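Local coordinates for protein UDP-N-acetylmuramate--L-alanine ligase (PDB 1J6U) that catalyses the ATP-dependent joining of L-alanine to UDP-N-acetylmuramate, a cytoplasmic step in the synthesis of cell-wall peptidoglycan, at residues 29-34 with 110-115; 103-108 with 178-183. One frame throughout, in Å; residues are numbered along the deposited sequence.

Contact 1 (29-34 with 110-115); sequences ALHEFS and KREKKE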
loop_
_atom_site.group_PDB
_atom_site.type_symbol
_atom_site.label_atom_id
_atom_site.label_comp_id
_atom_site.label_asym_id
_atom_site.label_seq_id
_atom_site.Cartn_x
_atom_site.Cartn_y
_atom_site.Cartn_z
ATOM N N ALA A 29 -10.624 -8.638 10.028
ATOM C CA ALA A 29 -11.963 -9.197 10.054
ATOM C C ALA A 29 -12.011 -10.481 9.220
ATOM O O ALA A 29 -12.576 -11.488 9.668
ATOM C CB ALA A 29 -12.989 -8.200 9.529
ATOM N N LEU A 30 -11.425 -10.445 8.019
ATOM C CA LEU A 30 -11.425 -11.614 7.124
ATOM C C LEU A 30 -10.713 -12.814 7.800
ATOM O O LEU A 30 -11.183 -13.936 7.754
ATOM C CB LEU A 30 -10.766 -11.244 5.793
ATOM C CG LEU A 30 -11.608 -10.393 4.822
ATOM C CD1 LEU A 30 -10.696 -9.585 3.910
ATOM C CD2 LEU A 30 -12.525 -11.277 3.983
ATOM N N HIS A 31 -9.583 -12.561 8.436
ATOM C CA HIS A 31 -8.877 -13.599 9.161
ATOM C C HIS A 31 -9.822 -14.265 10.193
ATOM O O HIS A 31 -9.957 -15.493 10.227
ATOM C CB HIS A 31 -7.663 -12.975 9.867
ATOM C CG HIS A 31 -6.861 -13.948 10.664
ATOM N ND1 HIS A 31 -6.250 -15.047 10.100
ATOM C CD2 HIS A 31 -6.569 -13.989 11.985
ATOM C CE1 HIS A 31 -5.618 -15.723 11.040
ATOM N NE2 HIS A 31 -5.795 -15.102 12.191
ATOM N N GLU A 32 -10.479 -13.450 11.020
ATOM C CA GLU A 32 -11.397 -13.958 12.037
ATOM C C GLU A 32 -12.561 -14.683 11.376
ATOM O O GLU A 32 -13.046 -15.716 11.854
ATOM C CB GLU A 32 -11.903 -12.806 12.909
ATOM C CG GLU A 32 -10.835 -12.223 13.826
ATOM C CD GLU A 32 -10.279 -13.258 14.794
ATOM O OE1 GLU A 32 -10.943 -14.296 14.976
ATOM O OE2 GLU A 32 -9.187 -13.043 15.385
ATOM N N PHE A 33 -13.012 -14.128 10.266
ATOM C CA PHE A 33 -14.077 -14.735 9.486
ATOM C C PHE A 33 -13.608 -16.113 8.985
ATOM O O PHE A 33 -14.357 -17.078 8.998
ATOM C CB PHE A 33 -14.356 -13.880 8.282
ATOM C CG PHE A 33 -15.347 -14.477 7.362
ATOM C CD1 PHE A 33 -16.677 -14.592 7.741
ATOM C CD2 PHE A 33 -14.970 -14.888 6.095
ATOM C CE1 PHE A 33 -17.619 -15.096 6.868
ATOM C CE2 PHE A 33 -15.915 -15.399 5.210
ATOM C CZ PHE A 33 -17.239 -15.499 5.599
ATOM N N SER A 34 -12.359 -16.175 8.527
ATOM C CA SER A 34 -11.780 -17.418 8.032
ATOM C C SER A 34 -11.601 -18.406 9.177
ATOM O O SER A 34 -11.519 -19.602 8.948
ATOM C CB SER A 34 -10.422 -17.158 7.381
ATOM O OG SER A 34 -10.576 -16.524 6.119
ATOM N N LYS A 110 0.181 -13.550 18.294
ATOM C CA LYS A 110 0.585 -14.384 19.421
ATOM C C LYS A 110 -0.178 -15.693 19.367
ATOM O O LYS A 110 0.386 -16.750 19.612
ATOM C CB LYS A 110 0.339 -13.708 20.773
ATOM C CG LYS A 110 1.411 -12.690 21.138
ATOM C CD LYS A 110 1.208 -12.029 22.499
ATOM C CE LYS A 110 2.283 -10.963 22.764
ATOM N NZ LYS A 110 2.333 -10.502 24.183
ATOM N N ARG A 111 -1.460 -15.646 19.042
ATOM C CA ARG A 111 -2.203 -16.886 18.954
ATOM C C ARG A 111 -1.689 -17.726 17.770
ATOM O O ARG A 111 -1.555 -18.942 17.884
ATOM C CB ARG A 111 -3.700 -16.611 18.801
ATOM C CG ARG A 111 -4.439 -16.390 20.111
ATOM C CD ARG A 111 -5.885 -15.933 19.888
ATOM N NE ARG A 111 -6.028 -14.499 20.143
ATOM C CZ ARG A 111 -6.622 -13.637 19.317
ATOM N NH1 ARG A 111 -7.149 -14.040 18.157
ATOM N NH2 ARG A 111 -6.677 -12.355 19.648
ATOM N N GLU A 112 -1.401 -17.089 16.638
ATOM C CA GLU A 112 -0.910 -17.821 15.468
ATOM C C GLU A 112 0.319 -18.677 15.771
ATOM O O GLU A 112 0.449 -19.771 15.231
ATOM C CB GLU A 112 -0.561 -16.860 14.323
ATOM C CG GLU A 112 -1.717 -16.505 13.416
ATOM C CD GLU A 112 -2.363 -17.723 12.774
ATOM O OE1 GLU A 112 -1.651 -18.502 12.113
ATOM O OE2 GLU A 112 -3.589 -17.901 12.924
ATOM N N LYS A 113 1.218 -18.172 16.619
ATOM C CA LYS A 113 2.449 -18.882 16.973
ATOM C C LYS A 113 3.068 -19.419 15.668
ATOM O O LYS A 113 3.258 -20.624 15.476
ATOM C CB LYS A 113 2.130 -20.019 17.966
ATOM N N LYS A 114 3.374 -18.507 14.759
ATOM C CA LYS A 114 3.917 -18.887 13.465
ATOM C C LYS A 114 5.188 -18.124 13.134
ATOM O O LYS A 114 5.569 -17.213 13.854
ATOM C CB LYS A 114 2.885 -18.603 12.392
ATOM C CG LYS A 114 1.838 -19.669 12.193
ATOM C CD LYS A 114 1.009 -19.256 10.968
ATOM C CE LYS A 114 0.086 -20.346 10.404
ATOM N NZ LYS A 114 -0.441 -19.854 9.080
ATOM N N GLU A 115 5.851 -18.495 12.043
ATOM C CA GLU A 115 7.064 -17.792 11.643
ATOM C C GLU A 115 6.551 -16.493 11.035
ATOM O O GLU A 115 5.683 -16.509 10.163
ATOM C CB GLU A 115 7.814 -18.608 10.589
ATOM C CG GLU A 115 9.142 -18.017 10.128
ATOM C CD GLU A 115 9.719 -18.749 8.904
ATOM O OE1 GLU A 115 9.027 -19.624 8.316
ATOM O OE2 GLU A 115 10.868 -18.442 8.515
#
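A small polar contact between two helices of the N-terminal domain, 23-34 and 101-112, rests on Glu32 facing Arg111 and His31 facing Glu112. The backbones stay well apart, the nearest CA atoms, of His31 and Glu112, being 11.0 Å distant, and only 107 Å² is buried, so side-chain ends do the touching. Glu32 OE2 and Arg111 NH1 form a salt bridge at 3.6 Å, with no hydrogen bond between them. The oxygen lies at the guanidinium edge, near its plane, but the carboxylate plane is turned 45° from that plane and the side chains cross at about a right angle. A bend of the Glu32 chain at chi2 (-60°) brings its carboxylate closer to Arg111 than its CB direction would suggest. Both oxygens of this buried carboxylate have other partners: OE1 accepts from Asn37 ND2, while OE2 has a weak hydrogen bond with Tyr104 OH. His31 extends with CG anti to the backbone N (chi1 179°) and meets Glu112 from the opposite direction. Glu112 OE2 sits at the imidazole edge, 3.5 Å from His31 CE1 and 3.6 Å from NE2, a contact without a hydrogen bond. The firmer polar hold on this ring is at ND1, bonded to Tyr159 OH, and Phe146 packs against it edge-to-face. Glu112 OE1 makes a salt bridge with Lys114 NZ at 3.5 Å, just beyond the helix end marked by Lys113 with its positive phi. A salt bridge and a histidine-carboxylate contact thus tie helix 23-34 of the Rossmann-like N-terminal domain to helix 101-112, which leads into the central domain of this Mur ligase.

Contact 2 (103-108 with 178-183); sequences HYFRDT and SEFSPN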
loop_
_atom_site.group_PDB
_atom_site.type_symbol
_atom_site.label_atom_id
_atom_site.label_comp_id
_atom_site.label_asym_id
_atom_site.label_seq_id
_atom_site.Cartn_x
_atom_site.Cartn_y
_atom_site.Cartn_z
ATOM N N HIS A 103 -3.117 -3.584 18.407
ATOM C CA HIS A 103 -2.979 -4.373 19.612
ATOM C C HIS A 103 -3.652 -5.738 19.451
ATOM O O HIS A 103 -3.107 -6.750 19.859
ATOM C CB HIS A 103 -3.604 -3.628 20.790
ATOM C CG HIS A 103 -3.452 -4.350 22.081
ATOM N ND1 HIS A 103 -2.350 -4.190 22.893
ATOM C CD2 HIS A 103 -4.205 -5.322 22.650
ATOM C CE1 HIS A 103 -2.427 -5.036 23.906
ATOM N NE2 HIS A 103 -3.542 -5.735 23.781
ATOM N N TYR A 104 -4.842 -5.763 18.861
ATOM C CA TYR A 104 -5.562 -7.019 18.668
ATOM C C TYR A 104 -4.814 -7.898 17.658
ATOM O O TYR A 104 -4.742 -9.126 17.782
ATOM C CB TYR A 104 -6.958 -6.742 18.146
ATOM C CG TYR A 104 -7.769 -7.991 17.954
ATOM C CD1 TYR A 104 -8.256 -8.709 19.055
ATOM C CD2 TYR A 104 -8.082 -8.450 16.669
ATOM C CE1 TYR A 104 -9.049 -9.851 18.878
ATOM C CE2 TYR A 104 -8.861 -9.588 16.484
ATOM C CZ TYR A 104 -9.344 -10.276 17.590
ATOM O OH TYR A 104 -10.135 -11.371 17.392
ATOM N N PHE A 105 -4.278 -7.240 16.640
ATOM C CA PHE A 105 -3.512 -7.922 15.630
ATOM C C PHE A 105 -2.302 -8.601 16.308
ATOM O O PHE A 105 -2.015 -9.786 16.076
ATOM C CB PHE A 105 -3.036 -6.916 14.587
ATOM C CG PHE A 105 -2.283 -7.543 13.482
ATOM C CD1 PHE A 105 -2.864 -8.566 12.734
ATOM C CD2 PHE A 105 -0.983 -7.148 13.202
ATOM C CE1 PHE A 105 -2.159 -9.195 11.712
ATOM C CE2 PHE A 105 -0.267 -7.767 12.184
ATOM C CZ PHE A 105 -0.862 -8.794 11.438
ATOM N N ARG A 106 -1.591 -7.857 17.152
ATOM C CA ARG A 106 -0.470 -8.474 17.818
ATOM C C ARG A 106 -0.917 -9.678 18.603
ATOM O O ARG A 106 -0.263 -10.722 18.597
ATOM C CB ARG A 106 0.213 -7.538 18.770
ATOM C CG ARG A 106 1.607 -8.018 19.030
ATOM C CD ARG A 106 2.284 -7.256 20.110
ATOM N NE ARG A 106 1.777 -7.674 21.400
ATOM C CZ ARG A 106 2.201 -7.163 22.536
ATOM N NH1 ARG A 106 3.130 -6.222 22.513
ATOM N NH2 ARG A 106 1.697 -7.587 23.682
ATOM N N ASP A 107 -2.033 -9.545 19.293
ATOM C CA ASP A 107 -2.513 -10.674 20.051
ATOM C C ASP A 107 -2.852 -11.771 19.075
ATOM O O ASP A 107 -2.633 -12.950 19.354
ATOM C CB ASP A 107 -3.750 -10.308 20.867
ATOM C CG ASP A 107 -3.418 -9.437 22.048
ATOM O OD1 ASP A 107 -2.199 -9.245 22.304
ATOM O OD2 ASP A 107 -4.368 -8.955 22.715
ATOM N N THR A 108 -3.375 -11.387 17.914
ATOM C CA THR A 108 -3.760 -12.394 16.938
ATOM C C THR A 108 -2.540 -13.170 16.466
ATOM O O THR A 108 -2.606 -14.380 16.263
ATOM C CB THR A 108 -4.533 -11.770 15.757
ATOM O OG1 THR A 108 -5.949 -11.920 15.990
ATOM C CG2 THR A 108 -4.143 -12.452 14.438
ATOM N N SER A 178 6.522 -1.125 17.497
ATOM C CA SER A 178 7.770 -1.507 18.173
ATOM C C SER A 178 7.595 -2.651 19.189
ATOM O O SER A 178 8.573 -3.178 19.699
ATOM C CB SER A 178 8.333 -0.309 18.916
ATOM O OG SER A 178 7.443 -0.019 19.971
ATOM N N GLU A 179 6.348 -3.011 19.473
ATOM C CA GLU A 179 6.016 -4.069 20.405
ATOM C C GLU A 179 5.940 -5.420 19.712
ATOM O O GLU A 179 5.763 -6.455 20.355
ATOM C CB GLU A 179 4.666 -3.777 21.077
ATOM C CG GLU A 179 4.683 -2.568 21.984
ATOM C CD GLU A 179 5.733 -2.695 23.071
ATOM O OE1 GLU A 179 6.693 -1.883 23.082
ATOM O OE2 GLU A 179 5.598 -3.617 23.910
ATOM N N PHE A 180 6.044 -5.412 18.395
ATOM C CA PHE A 180 6.019 -6.657 17.646
ATOM C C PHE A 180 7.430 -7.240 17.668
ATOM O O PHE A 180 8.417 -6.529 17.867
ATOM C CB PHE A 180 5.596 -6.411 16.176
ATOM C CG PHE A 180 4.137 -6.182 16.009
ATOM C CD1 PHE A 180 3.535 -5.025 16.500
ATOM C CD2 PHE A 180 3.333 -7.161 15.439
ATOM C CE1 PHE A 180 2.138 -4.869 16.426
ATOM C CE2 PHE A 180 1.940 -7.003 15.363
ATOM C CZ PHE A 180 1.349 -5.864 15.856
ATOM N N SER A 181 7.537 -8.538 17.470
ATOM C CA SER A 181 8.859 -9.121 17.416
ATOM C C SER A 181 8.832 -10.271 16.410
ATOM O O SER A 181 8.833 -11.458 16.774
ATOM C CB SER A 181 9.285 -9.591 18.804
ATOM O OG SER A 181 8.228 -10.303 19.380
ATOM N N PRO A 182 8.788 -9.919 15.117
ATOM C CA PRO A 182 8.758 -10.905 14.032
ATOM C C PRO A 182 10.117 -11.595 13.932
ATOM O O PRO A 182 11.102 -11.150 14.542
ATOM C CB PRO A 182 8.495 -10.044 12.810
ATOM C CG PRO A 182 9.314 -8.758 13.162
ATOM C CD PRO A 182 8.897 -8.539 14.590
ATOM N N ASN A 183 10.159 -12.669 13.159
ATOM C CA ASN A 183 11.393 -13.414 12.923
ATOM C C ASN A 183 12.263 -12.536 12.040
ATOM O O ASN A 183 13.460 -12.320 12.312
ATOM C CB ASN A 183 11.114 -14.707 12.141
ATOM C CG ASN A 183 10.344 -15.732 12.940
ATOM O OD1 ASN A 183 9.181 -15.527 13.317
ATOM N ND2 ASN A 183 10.989 -16.863 13.198
#
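The loop between strands 166-170 and 184-187 of the central, ATP-binding domain packs here on helix 101-112, chiefly through Phe180, Arg106 and Phe105. Arg106 lays its aliphatic part over one face of the Phe180 ring: CG stands 3.9 Å from the ring centroid, only 13° off the normal, a CH-pi contact, while Arg106 CB comes within 3.5 Å of Phe180 CZ. The Phe105 and Phe180 rings meet rim to rim, with planes at 32° and Phe105 CD2 at 3.6 Å from Phe180 CE2. Beyond the ring the Arg106 chain bends at chi3 (76°), carrying NH1 to the backbone of Glu179, where it gives a weak hydrogen bond to Glu179 O, 3.4 Å long. Glu179 CB lies at the guanidinium edge, and the salt bridge from Arg106 NH1 to Glu179 OE2 is long, at 3.9 Å; Glu179 OE1 also forms a salt bridge with Lys211. An alanine in place of Phe180 would remove the ring under Arg106 CG and beside Phe105, and would probably leave the arginine chain freer to turn and the helix less firmly seated on the loop. The contact belongs to the interface between the Rossmann-like N-terminal domain and the central domain that carries the predicted ATP-binding loop of Mur ligases.

Overall arrangement
Contacts 1 and 2 share helix 101-112, which supplies 103-108 to contact 2 and, farther along, 110-112 to contact 1; their centres lie 11 Å apart. Along the chain the segments alternate: 29-34, 103-108, 110-115, 178-183. The helix meets helix 23-34 of the N-terminal domain in one contact and a loop of the central domain in the other. The two contacts touch directly through Glu32 and Tyr104. After the helix ends, the chain enters strand 116-120, inside the central mixed sheet and leading to the predicted ATP-binding loop. Helix 101-112 thus bridges the two domains both by sequence and by packing.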